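Local atomic coordinates of adenosine kinase, putative (Trypanosoma brucei, PDB entry 2XTB), a protein that probably catalyses the ATP-dependent phosphorylation of adenosine to AMP, the single-step route of adenosine salvage, as a member of the PfkB carbohydrate kinase family. Residues Q13-L18 against A142-S147; S169-T174 against N197-F202; N233-D238 against S251-T256; K132-V137 against K292-N297. All blocks are in the same frame, centred on the assembly; numbering follows the deposited sequence.

In the fold
The chain leaves strand 10-13 of the large nine-stranded sheet and passes through 13-18 into strand 17-23 of the small five-stranded sheet, the lid of the ribokinase-like fold. Strand 133-139 opens contact 4 before the loop 142-147 returns to 13-18 and closes contact 1, so these two contacts cross. Contact 2 then closes a short loop between the ends of the adjacent parallel strands 165-169 and 193-197; it touches contact 1, and both line the KRM site. Contact 3 follows on the large domain, closing the short loop round helix 242-251 by tying the end of helix 225-235 to the segment after it. Contact 4 closes last, with 292-297; its loop encloses contacts 2 and 3 and links lid to large domain.

Contact 1. Residues Q13-L18 against A142-S147; sequences QCNPLL and AANHLS. With KRM (4-[5-(4-phenoxyphenyl)-1H-pyrazol-3-yl]morpholine), chain B.
Ala143 points its methyl toward 13-18, where it meets Asn15 and Pro16. Its CB lies 3.5 Å from Asn15 CB, and Pro16 CD packs against the same methyl at 3.8 Å, so a single small side chain supports both residues. Ala143 O faces a water 2.7 Å away, which can also donate to Cys14 O and so connect the two backbones. At Asn144 the amide reaches back along the contact, bringing its ND2 to 3.7 Å from Asn15 ND2; the two amide nitrogens are neighbours, and Asn15 spends its own on the bound ligand. With CG beside its backbone N (chi1 -63°), Asn15 directs ND2 to the pyrazole N17 of KRM at 3.1 Å, a weak, bent bond with an N-H...N angle of 129°. Asn15 also binds adenosine in this enzyme, so KRM occupies part of the nucleoside site. The 3-10 turn closes with His145 N bonded to Ala142 O. Leu146 then sends CD2 across the end of Gln13, 3.3 Å from OE1. Ser147 takes the N-cap position of helix 148-152, its OG weakly bonded to His150 N and also bonded to Glu115. The junction sits between strand 86-93, which Gln13 and Pro16 touch, helix 96-106, where Pro16 meets Leu101, and helix 172-175, whose Val175 packs on Asn15 and Asn144.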
# COMPACT_ATOMS: atom_id res chain seq x y z
N GLN A 13 4.82 -6.74 -0.83
CA GLN A 13 3.80 -7.75 -1.02
C GLN A 13 2.42 -7.18 -0.74
O GLN A 13 2.21 -6.49 0.26
CB GLN A 13 4.07 -8.98 -0.17
CG GLN A 13 3.14 -10.15 -0.45
CD GLN A 13 3.73 -11.49 -0.07
OE1 GLN A 13 3.03 -12.38 0.41
NE2 GLN A 13 5.04 -11.64 -0.27
N CYS A 14 1.48 -7.45 -1.65
CA CYS A 14 0.12 -6.96 -1.53
C CYS A 14 -0.81 -7.67 -2.52
O CYS A 14 -0.40 -8.62 -3.19
CB CYS A 14 0.08 -5.44 -1.77
SG CYS A 14 -1.45 -4.64 -1.25
N ASN A 15 -2.05 -7.21 -2.57
CA ASN A 15 -3.05 -7.70 -3.51
C ASN A 15 -3.08 -6.83 -4.77
O ASN A 15 -3.57 -5.70 -4.74
CB ASN A 15 -4.42 -7.74 -2.84
CG ASN A 15 -4.48 -8.71 -1.66
OD1 ASN A 15 -3.52 -9.44 -1.38
ND2 ASN A 15 -5.61 -8.72 -0.96
N PRO A 16 -2.56 -7.36 -5.90
CA PRO A 16 -2.50 -6.56 -7.12
C PRO A 16 -3.85 -6.48 -7.84
O PRO A 16 -4.45 -7.50 -8.16
CB PRO A 16 -1.47 -7.29 -7.98
CG PRO A 16 -1.45 -8.69 -7.48
CD PRO A 16 -1.99 -8.71 -6.09
N LEU A 17 -4.32 -5.25 -8.07
CA LEU A 17 -5.55 -5.02 -8.82
C LEU A 17 -5.27 -4.13 -10.02
O LEU A 17 -4.47 -3.21 -9.94
CB LEU A 17 -6.62 -4.36 -7.94
CG LEU A 17 -7.00 -4.94 -6.57
CD1 LEU A 17 -8.07 -4.09 -5.94
CD2 LEU A 17 -7.47 -6.38 -6.67
N LEU A 18 -5.92 -4.42 -11.14
CA LEU A 18 -5.84 -3.54 -12.30
C LEU A 18 -6.97 -2.52 -12.21
O LEU A 18 -8.15 -2.89 -12.25
CB LEU A 18 -5.93 -4.34 -13.61
CG LEU A 18 -5.71 -3.57 -14.92
CD1 LEU A 18 -4.24 -3.29 -15.15
CD2 LEU A 18 -6.29 -4.32 -16.11
N ALA A 142 -7.95 -13.01 -8.10
CA ALA A 142 -6.71 -13.78 -8.03
C ALA A 142 -5.83 -13.42 -6.83
O ALA A 142 -5.16 -14.29 -6.27
CB ALA A 142 -5.92 -13.64 -9.33
N ALA A 143 -5.86 -12.15 -6.46
CA ALA A 143 -5.05 -11.62 -5.36
C ALA A 143 -5.16 -12.42 -4.07
O ALA A 143 -4.16 -12.62 -3.37
CB ALA A 143 -5.40 -10.17 -5.12
N ASN A 144 -6.38 -12.89 -3.76
CA ASN A 144 -6.64 -13.71 -2.57
C ASN A 144 -6.08 -15.13 -2.64
O ASN A 144 -6.02 -15.83 -1.62
CB ASN A 144 -8.14 -13.76 -2.29
CG ASN A 144 -8.67 -12.50 -1.64
OD1 ASN A 144 -9.86 -12.21 -1.73
ND2 ASN A 144 -7.80 -11.75 -0.98
N HIS A 145 -5.69 -15.57 -3.84
CA HIS A 145 -5.24 -16.94 -4.06
C HIS A 145 -3.73 -17.08 -4.09
O HIS A 145 -3.19 -18.03 -4.66
CB HIS A 145 -5.88 -17.51 -5.32
CG HIS A 145 -7.37 -17.64 -5.22
ND1 HIS A 145 -7.97 -18.78 -4.72
CD2 HIS A 145 -8.36 -16.78 -5.50
CE1 HIS A 145 -9.28 -18.61 -4.73
NE2 HIS A 145 -9.55 -17.40 -5.20
N LEU A 146 -3.04 -16.12 -3.46
CA LEU A 146 -1.60 -16.22 -3.26
C LEU A 146 -1.34 -17.46 -2.42
O LEU A 146 -1.96 -17.65 -1.36
CB LEU A 146 -1.05 -14.95 -2.61
CG LEU A 146 0.47 -14.76 -2.56
CD1 LEU A 146 1.06 -14.67 -3.97
CD2 LEU A 146 0.81 -13.52 -1.76
N SER A 147 -0.45 -18.31 -2.91
CA SER A 147 -0.27 -19.65 -2.36
C SER A 147 1.09 -19.82 -1.71
O SER A 147 2.04 -19.10 -2.03
CB SER A 147 -0.44 -20.68 -3.47
OG SER A 147 0.60 -20.56 -4.42
C24 KRM B . -6.36 -4.67 -2.11
C23 KRM B . -5.43 -3.48 -2.26
O22 KRM B . -6.18 -2.36 -2.72
C21 KRM B . -7.09 -1.90 -1.72
C20 KRM B . -8.16 -2.96 -1.44
N19 KRM B . -7.51 -4.27 -1.29
C16 KRM B . -8.01 -5.20 -0.39
C15 KRM B . -9.27 -5.15 0.19
N17 KRM B . -7.30 -6.26 -0.02
N18 KRM B . -8.13 -6.95 0.88
C14 KRM B . -9.31 -6.29 1.00
C11 KRM B . -10.44 -6.75 1.87
C10 KRM B . -11.67 -6.09 1.88
C9 KRM B . -12.70 -6.55 2.71
C12 KRM B . -10.25 -7.87 2.68
C13 KRM B . -11.28 -8.33 3.50
C8 KRM B . -12.51 -7.67 3.52
O7 KRM B . -13.51 -8.16 4.35
C6 KRM B . -14.55 -7.40 4.84
C1 KRM B . -15.83 -7.52 4.29
C5 KRM B . -14.34 -6.52 5.91
C4 KRM B . -15.41 -5.76 6.41
C3 KRM B . -16.68 -5.88 5.85
C2 KRM B . -16.89 -6.76 4.78
O HOH W 1 -1.81 -11.47 -4.02

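Contact 2. Residues S169-T174 against N197-F202. With KRM (4-[5-(4-phenoxyphenyl)-1H-pyrazol-3-yl]morpholine), chain B.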
# COMPACT_ATOMS: atom_id res chain seq x y z
N SER A 169 1.31 -4.33 3.10
CA SER A 169 0.05 -3.69 3.45
C SER A 169 -0.69 -4.62 4.41
O SER A 169 -0.39 -5.81 4.48
CB SER A 169 -0.79 -3.44 2.20
OG SER A 169 -0.99 -4.64 1.47
N GLY A 170 -1.64 -4.06 5.16
CA GLY A 170 -2.43 -4.85 6.10
C GLY A 170 -3.28 -5.90 5.41
O GLY A 170 -3.67 -6.90 6.03
N PHE A 171 -3.55 -5.68 4.12
CA PHE A 171 -4.39 -6.56 3.32
C PHE A 171 -3.80 -7.96 3.12
O PHE A 171 -4.52 -8.90 2.81
CB PHE A 171 -4.68 -5.92 1.96
CG PHE A 171 -5.35 -4.57 2.05
CD1 PHE A 171 -4.76 -3.45 1.49
CD2 PHE A 171 -6.58 -4.42 2.69
CE1 PHE A 171 -5.37 -2.20 1.56
CE2 PHE A 171 -7.20 -3.18 2.77
CZ PHE A 171 -6.60 -2.07 2.20
N THR A 172 -2.48 -8.07 3.29
CA THR A 172 -1.79 -9.36 3.17
C THR A 172 -2.16 -10.31 4.30
O THR A 172 -2.02 -11.54 4.16
CB THR A 172 -0.26 -9.17 3.17
OG1 THR A 172 0.13 -8.45 4.35
CG2 THR A 172 0.19 -8.41 1.94
N LEU A 173 -2.63 -9.74 5.40
CA LEU A 173 -3.07 -10.49 6.58
C LEU A 173 -4.47 -11.07 6.40
O LEU A 173 -4.86 -11.99 7.13
CB LEU A 173 -3.03 -9.59 7.82
CG LEU A 173 -1.74 -8.82 8.10
CD1 LEU A 173 -2.03 -7.55 8.89
CD2 LEU A 173 -0.72 -9.68 8.83
N THR A 174 -5.22 -10.54 5.44
CA THR A 174 -6.55 -11.05 5.10
C THR A 174 -6.46 -12.29 4.23
O THR A 174 -7.41 -13.07 4.15
CB THR A 174 -7.42 -10.00 4.38
OG1 THR A 174 -6.81 -9.64 3.14
CG2 THR A 174 -7.60 -8.76 5.25
N ASN A 197 1.78 -1.37 6.72
CA ASN A 197 0.79 -0.33 6.69
C ASN A 197 -0.47 -0.95 7.26
O ASN A 197 -0.90 -2.00 6.79
CB ASN A 197 0.55 0.12 5.25
CG ASN A 197 -0.05 1.50 5.17
OD1 ASN A 197 -1.16 1.74 5.66
ND2 ASN A 197 0.67 2.41 4.54
N LEU A 198 -1.05 -0.32 8.27
CA LEU A 198 -2.28 -0.84 8.88
C LEU A 198 -3.44 -0.88 7.88
O LEU A 198 -4.43 -1.60 8.10
CB LEU A 198 -2.64 -0.06 10.14
CG LEU A 198 -1.68 -0.22 11.33
CD1 LEU A 198 -2.13 0.64 12.50
CD2 LEU A 198 -1.54 -1.68 11.76
N SER A 199 -3.31 -0.10 6.80
CA SER A 199 -4.13 -0.18 5.58
C SER A 199 -5.62 0.17 5.69
O SER A 199 -6.16 0.84 4.81
CB SER A 199 -3.93 -1.51 4.85
OG SER A 199 -2.75 -1.47 4.07
N ALA A 200 -6.28 -0.31 6.75
CA ALA A 200 -7.70 -0.08 6.97
C ALA A 200 -8.11 -0.45 8.39
O ALA A 200 -7.57 -1.40 8.96
CB ALA A 200 -8.52 -0.88 5.97
N PRO A 201 -9.08 0.30 8.97
CA PRO A 201 -9.56 -0.01 10.33
C PRO A 201 -10.00 -1.46 10.53
O PRO A 201 -9.74 -2.03 11.59
CB PRO A 201 -10.74 0.95 10.50
CG PRO A 201 -10.43 2.09 9.61
CD PRO A 201 -9.76 1.48 8.41
N PHE A 202 -10.64 -2.06 9.53
CA PHE A 202 -11.18 -3.41 9.67
C PHE A 202 -10.10 -4.48 9.89
O PHE A 202 -10.41 -5.57 10.39
CB PHE A 202 -12.13 -3.79 8.52
CG PHE A 202 -11.44 -3.99 7.19
CD1 PHE A 202 -10.84 -5.21 6.88
CD2 PHE A 202 -11.43 -2.97 6.25
CE1 PHE A 202 -10.21 -5.40 5.65
CE2 PHE A 202 -10.80 -3.15 5.01
CZ PHE A 202 -10.19 -4.37 4.72
C24 KRM B . -6.36 -4.67 -2.11
C23 KRM B . -5.43 -3.48 -2.26
O22 KRM B . -6.18 -2.36 -2.72
C21 KRM B . -7.09 -1.90 -1.72
C20 KRM B . -8.16 -2.96 -1.44
N19 KRM B . -7.51 -4.27 -1.29
C16 KRM B . -8.01 -5.20 -0.39
C15 KRM B . -9.27 -5.15 0.19
N17 KRM B . -7.30 -6.26 -0.02
N18 KRM B . -8.13 -6.95 0.88
C14 KRM B . -9.31 -6.29 1.00
C11 KRM B . -10.44 -6.75 1.87
C10 KRM B . -11.67 -6.09 1.88
C9 KRM B . -12.70 -6.55 2.71
C12 KRM B . -10.25 -7.87 2.68
C13 KRM B . -11.28 -8.33 3.50
C8 KRM B . -12.51 -7.67 3.52
O7 KRM B . -13.51 -8.16 4.35
C6 KRM B . -14.55 -7.40 4.84
C1 KRM B . -15.83 -7.52 4.29
C5 KRM B . -14.34 -6.52 5.91
C4 KRM B . -15.41 -5.76 6.41
C3 KRM B . -16.68 -5.88 5.85
C2 KRM B . -16.89 -6.76 4.78
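Phe171 holds CG beside its backbone N (chi1 -58°), which lays its ring between Ser199 and KRM, while Phe202, with CG wedged between backbone N and carbonyl carbon (chi1 70°), swings its ring up to the edge of Phe171. Ser199 CB sits 3.6 Å above one face of the Phe171 ring, toward the rim, in a CH-pi contact. The pyrazole of KRM takes the opposite face, with C16 3.5 Å above the plane. Phe202 CZ meets the Phe171 edge in plane, 3.8 Å from CE2, and the two side chains cross at about a right angle. Phe202 in turn lies along the phenoxyphenyl tail: C5 of the outer phenyl stands over one face, and CZ touches C10 of the inner ring at 3.6 Å. At the start of both segments, Ser169 and Asn197 form a parallel beta bridge. Past it, Gly170 N donates to Ser199 OG at 3.0 Å (150° at the hydrogen). An Asx turn, in which Ser199 N uses an in-plane lone pair of Asn197 OD1, probably helps to place Ser199. Phe171 is also an adenosine-binding residue. The wall built here is thus chiefly aromatic and apolar where it meets KRM, consistent with flat ligands being held against the faces of Phe171 and Phe202, and the Gly170-Ser199 bond joins the two backbones that carry it.

Contact 3. Residues N233-D238 against S251-T256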
# COMPACT_ATOMS: atom_id res chain seq x y z
N ASN A 233 -8.23 0.79 19.83
CA ASN A 233 -9.40 -0.00 20.18
C ASN A 233 -9.06 -1.48 20.31
O ASN A 233 -9.54 -2.16 21.21
CB ASN A 233 -10.53 0.19 19.16
CG ASN A 233 -10.96 1.65 19.02
OD1 ASN A 233 -10.47 2.53 19.73
ND2 ASN A 233 -11.88 1.90 18.10
N MET A 234 -8.23 -1.97 19.39
CA MET A 234 -7.75 -3.35 19.41
C MET A 234 -6.95 -3.62 20.68
O MET A 234 -7.11 -4.67 21.32
CB MET A 234 -6.88 -3.61 18.18
CG MET A 234 -6.46 -5.05 18.01
SD MET A 234 -5.21 -5.22 16.73
CE MET A 234 -3.72 -4.80 17.63
N MET A 235 -6.10 -2.65 21.03
CA MET A 235 -5.20 -2.73 22.18
C MET A 235 -5.88 -2.44 23.51
O MET A 235 -5.30 -2.69 24.57
CB MET A 235 -4.05 -1.75 21.99
CG MET A 235 -3.06 -2.10 20.89
SD MET A 235 -2.40 -3.77 21.03
CE MET A 235 -1.64 -3.72 22.66
N LYS A 236 -7.10 -1.90 23.45
CA LYS A 236 -7.86 -1.43 24.63
C LYS A 236 -7.29 -0.13 25.22
O LYS A 236 -7.45 0.15 26.41
CB LYS A 236 -8.00 -2.53 25.70
CG LYS A 236 -8.83 -3.74 25.27
CD LYS A 236 -10.32 -3.40 25.15
CE LYS A 236 -11.09 -4.50 24.42
NZ LYS A 236 -12.49 -4.08 24.10
N TRP A 237 -6.65 0.67 24.37
CA TRP A 237 -6.20 2.00 24.74
C TRP A 237 -7.34 3.00 24.55
O TRP A 237 -7.55 3.51 23.45
CB TRP A 237 -4.99 2.44 23.90
CG TRP A 237 -3.79 1.53 23.97
CD1 TRP A 237 -3.42 0.73 25.01
CD2 TRP A 237 -2.78 1.39 22.97
NE1 TRP A 237 -2.26 0.07 24.70
CE2 TRP A 237 -1.84 0.45 23.46
CE3 TRP A 237 -2.58 1.94 21.69
CZ2 TRP A 237 -0.72 0.06 22.72
CZ3 TRP A 237 -1.47 1.55 20.96
CH2 TRP A 237 -0.55 0.62 21.48
N ASP A 238 -8.07 3.28 25.63
CA ASP A 238 -9.19 4.22 25.58
C ASP A 238 -8.69 5.66 25.47
O ASP A 238 -8.66 6.40 26.46
CB ASP A 238 -10.11 4.03 26.79
CG ASP A 238 -11.42 4.81 26.67
OD1 ASP A 238 -11.67 5.41 25.60
OD2 ASP A 238 -12.20 4.82 27.65
N SER A 251 6.40 1.10 22.78
CA SER A 251 6.88 0.33 23.94
C SER A 251 5.89 -0.67 24.53
O SER A 251 6.29 -1.54 25.31
CB SER A 251 7.38 1.28 25.03
OG SER A 251 6.35 2.16 25.45
N GLU A 252 4.62 -0.56 24.16
CA GLU A 252 3.59 -1.45 24.71
C GLU A 252 3.07 -2.48 23.69
O GLU A 252 2.29 -3.36 24.03
CB GLU A 252 2.45 -0.65 25.33
CG GLU A 252 2.86 0.16 26.55
CD GLU A 252 1.73 0.96 27.15
OE1 GLU A 252 0.55 0.61 26.92
OE2 GLU A 252 2.01 1.94 27.87
N VAL A 253 3.52 -2.34 22.44
CA VAL A 253 3.31 -3.38 21.43
C VAL A 253 4.60 -4.19 21.30
O VAL A 253 5.67 -3.61 21.08
CB VAL A 253 2.90 -2.77 20.05
CG1 VAL A 253 2.98 -3.82 18.95
CG2 VAL A 253 1.50 -2.19 20.12
N PRO A 254 4.51 -5.52 21.46
CA PRO A 254 5.68 -6.41 21.42
C PRO A 254 6.61 -6.13 20.23
O PRO A 254 6.15 -5.88 19.12
CB PRO A 254 5.05 -7.80 21.29
CG PRO A 254 3.75 -7.67 21.99
CD PRO A 254 3.27 -6.28 21.69
N TYR A 255 7.92 -6.15 20.50
CA TYR A 255 8.93 -5.88 19.47
C TYR A 255 10.22 -6.64 19.76
O TYR A 255 10.97 -6.30 20.68
CB TYR A 255 9.20 -4.38 19.36
CG TYR A 255 10.25 -4.03 18.32
CD1 TYR A 255 10.03 -4.29 16.97
CD2 TYR A 255 11.46 -3.45 18.69
CE1 TYR A 255 10.99 -3.98 16.01
CE2 TYR A 255 12.43 -3.13 17.75
CZ TYR A 255 12.19 -3.39 16.41
OH TYR A 255 13.14 -3.08 15.47
N THR A 256 10.48 -7.67 18.95
CA THR A 256 11.67 -8.51 19.11
C THR A 256 12.79 -8.13 18.13
O THR A 256 13.83 -8.80 18.08
CB THR A 256 11.33 -10.01 18.98
OG1 THR A 256 10.64 -10.25 17.75
CG2 THR A 256 10.46 -10.47 20.15
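Trp237 and Val253 meet at about a right angle: CH2, on the six-membered ring of the indole, comes within 3.7 Å of Val253 CG2. That methyl, beside the valine's own backbone N, is the branch that touches the indole. Glu252 crosses the indole obliquely, its carboxylate plane turned 84° from the ring, with OE1 3.6 Å from NE1. The carboxylate's stronger partner is Arg248, whose NE forms a salt bridge with the same OE1 and whose charge also makes a cation-pi contact with Trp237; the arginine thus probably draws glutamate and indole together. Met235 supports the ring from its own segment, CB lying 3.4 Å above the plane over the centre. Its chain then bends at chi2 and chi3, which brings SD to 4.3 Å from Val253 CG2. Helix 225-235 ends in a Schellman motif, with Lys236 at positive phi and Trp237 N bonded to Ala232 O, a turn that probably helps to bring Trp237 back over Met235. The contact therefore ties the C-terminal end of helix 225-235 to the loop that leads from helix 242-251 to strand 262-267, and Val253 continues the apolar patch onto Phe231 of the first helix and onto Leu215.

Contact 4. Residues K132-V137 against K292-N297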
# COMPACT_ATOMS: atom_id res chain seq x y z
N LYS A 132 -14.48 15.21 -10.91
CA LYS A 132 -13.35 14.94 -10.02
C LYS A 132 -13.75 14.02 -8.85
O LYS A 132 -13.18 14.09 -7.76
CB LYS A 132 -12.67 16.24 -9.56
CG LYS A 132 -13.47 17.13 -8.60
CD LYS A 132 -12.65 18.36 -8.22
CE LYS A 132 -12.90 18.79 -6.78
NZ LYS A 132 -11.93 19.84 -6.34
N GLU A 133 -14.72 13.15 -9.11
CA GLU A 133 -15.21 12.21 -8.12
C GLU A 133 -15.06 10.79 -8.64
O GLU A 133 -15.41 10.51 -9.79
CB GLU A 133 -16.68 12.50 -7.79
CG GLU A 133 -17.12 12.04 -6.41
CD GLU A 133 -16.52 12.86 -5.28
OE1 GLU A 133 -16.17 14.04 -5.51
OE2 GLU A 133 -16.40 12.32 -4.15
N ARG A 134 -14.55 9.90 -7.80
CA ARG A 134 -14.30 8.52 -8.19
C ARG A 134 -15.10 7.52 -7.35
O ARG A 134 -15.06 7.56 -6.12
CB ARG A 134 -12.79 8.21 -8.14
CG ARG A 134 -12.03 8.71 -9.36
CD ARG A 134 -10.56 9.00 -9.07
NE ARG A 134 -9.89 9.62 -10.22
CZ ARG A 134 -9.90 10.92 -10.50
NH1 ARG A 134 -10.55 11.78 -9.72
NH2 ARG A 134 -9.26 11.37 -11.58
N THR A 135 -15.83 6.65 -8.04
CA THR A 135 -16.60 5.58 -7.40
C THR A 135 -15.94 4.24 -7.69
O THR A 135 -15.76 3.87 -8.86
CB THR A 135 -18.07 5.56 -7.88
OG1 THR A 135 -18.66 6.85 -7.67
CG2 THR A 135 -18.88 4.52 -7.12
N LEU A 136 -15.58 3.51 -6.64
CA LEU A 136 -14.79 2.29 -6.79
C LEU A 136 -15.59 1.00 -6.60
O LEU A 136 -16.35 0.87 -5.64
CB LEU A 136 -13.56 2.31 -5.87
CG LEU A 136 -12.59 3.49 -5.94
CD1 LEU A 136 -11.37 3.22 -5.07
CD2 LEU A 136 -12.15 3.79 -7.38
N VAL A 137 -15.41 0.08 -7.54
CA VAL A 137 -15.97 -1.27 -7.47
C VAL A 137 -14.81 -2.25 -7.62
O VAL A 137 -14.26 -2.41 -8.71
CB VAL A 137 -17.00 -1.54 -8.58
CG1 VAL A 137 -17.88 -2.73 -8.21
CG2 VAL A 137 -17.85 -0.32 -8.85
N LYS A 292 -8.10 22.37 -5.17
CA LYS A 292 -6.97 21.87 -5.97
C LYS A 292 -6.76 20.37 -5.75
O LYS A 292 -5.99 19.73 -6.48
CB LYS A 292 -5.68 22.65 -5.67
CG LYS A 292 -5.43 23.83 -6.61
CD LYS A 292 -6.23 25.07 -6.21
CE LYS A 292 -6.65 25.89 -7.42
NZ LYS A 292 -5.49 26.49 -8.14
N VAL A 293 -7.46 19.81 -4.76
CA VAL A 293 -7.46 18.37 -4.51
C VAL A 293 -8.32 17.67 -5.58
O VAL A 293 -9.53 17.93 -5.67
CB VAL A 293 -8.01 18.04 -3.09
CG1 VAL A 293 -8.09 16.54 -2.86
CG2 VAL A 293 -7.16 18.70 -2.02
N ILE A 294 -7.70 16.81 -6.38
CA ILE A 294 -8.43 16.00 -7.37
C ILE A 294 -9.19 14.88 -6.65
O ILE A 294 -10.41 14.80 -6.75
CB ILE A 294 -7.50 15.45 -8.50
CG1 ILE A 294 -6.96 16.59 -9.39
CG2 ILE A 294 -8.22 14.38 -9.35
CD1 ILE A 294 -8.01 17.35 -10.23
N ASP A 295 -8.45 14.03 -5.93
CA ASP A 295 -9.05 13.06 -5.01
C ASP A 295 -8.04 12.48 -4.03
O ASP A 295 -6.87 12.28 -4.36
CB ASP A 295 -9.77 11.92 -5.76
CG ASP A 295 -10.93 11.32 -4.95
OD1 ASP A 295 -11.09 11.67 -3.75
OD2 ASP A 295 -11.68 10.49 -5.51
N MET A 296 -8.52 12.19 -2.82
CA MET A 296 -7.72 11.60 -1.75
C MET A 296 -7.44 10.10 -1.98
O MET A 296 -6.92 9.43 -1.08
CB MET A 296 -8.40 11.82 -0.40
CG MET A 296 -8.46 13.28 0.04
SD MET A 296 -6.91 13.86 0.78
CE MET A 296 -7.06 13.23 2.45
N ASN A 297 -7.79 9.60 -3.16
CA ASN A 297 -7.52 8.22 -3.55
C ASN A 297 -6.03 7.88 -3.49
O ASN A 297 -5.22 8.49 -4.18
CB ASN A 297 -8.03 7.94 -4.97
CG ASN A 297 -9.54 7.78 -5.02
OD1 ASN A 297 -10.13 7.06 -4.21
ND2 ASN A 297 -10.16 8.43 -5.99
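Lys132 and Ile294 bring the backbones closest, CA to CA 5.7 Å, where the irregular loop 292-297 passes the start of strand 133-139. In the ribokinase-like fold this strand belongs to the lid sheet, and the loop leads to helix 299-312 of the large domain, so the contact bridges lid and body at the surface. Arg134 lies at its middle. Extended from CG to NE, it runs past Asp295 in the opposite sense and crosses Asn297, whose ND2 is 3.2 Å from CD; guanidinium and amide planes are 70° apart. Further out, NH1 touches Ile294 CG2 at 3.5 Å. Asp295 OD2 stays 4.5 Å from NH1, beyond a salt bridge, though the opposite charges probably still attract. Asp295 OD1 instead accepts a weak bond from Met296 N. Leu136 points to the same side of the strand as Arg134, its CD1 alongside Asn297 OD1. The loop starts just after the ADP-binding Gln290 and precedes Gly300 and Asp301, which bind ADP and adenosine respectively. At the outer end, Lys132 bends at chi3 and its NZ donates to Val293 O, 3.1 Å away and tilted 25° from the carbonyl plane.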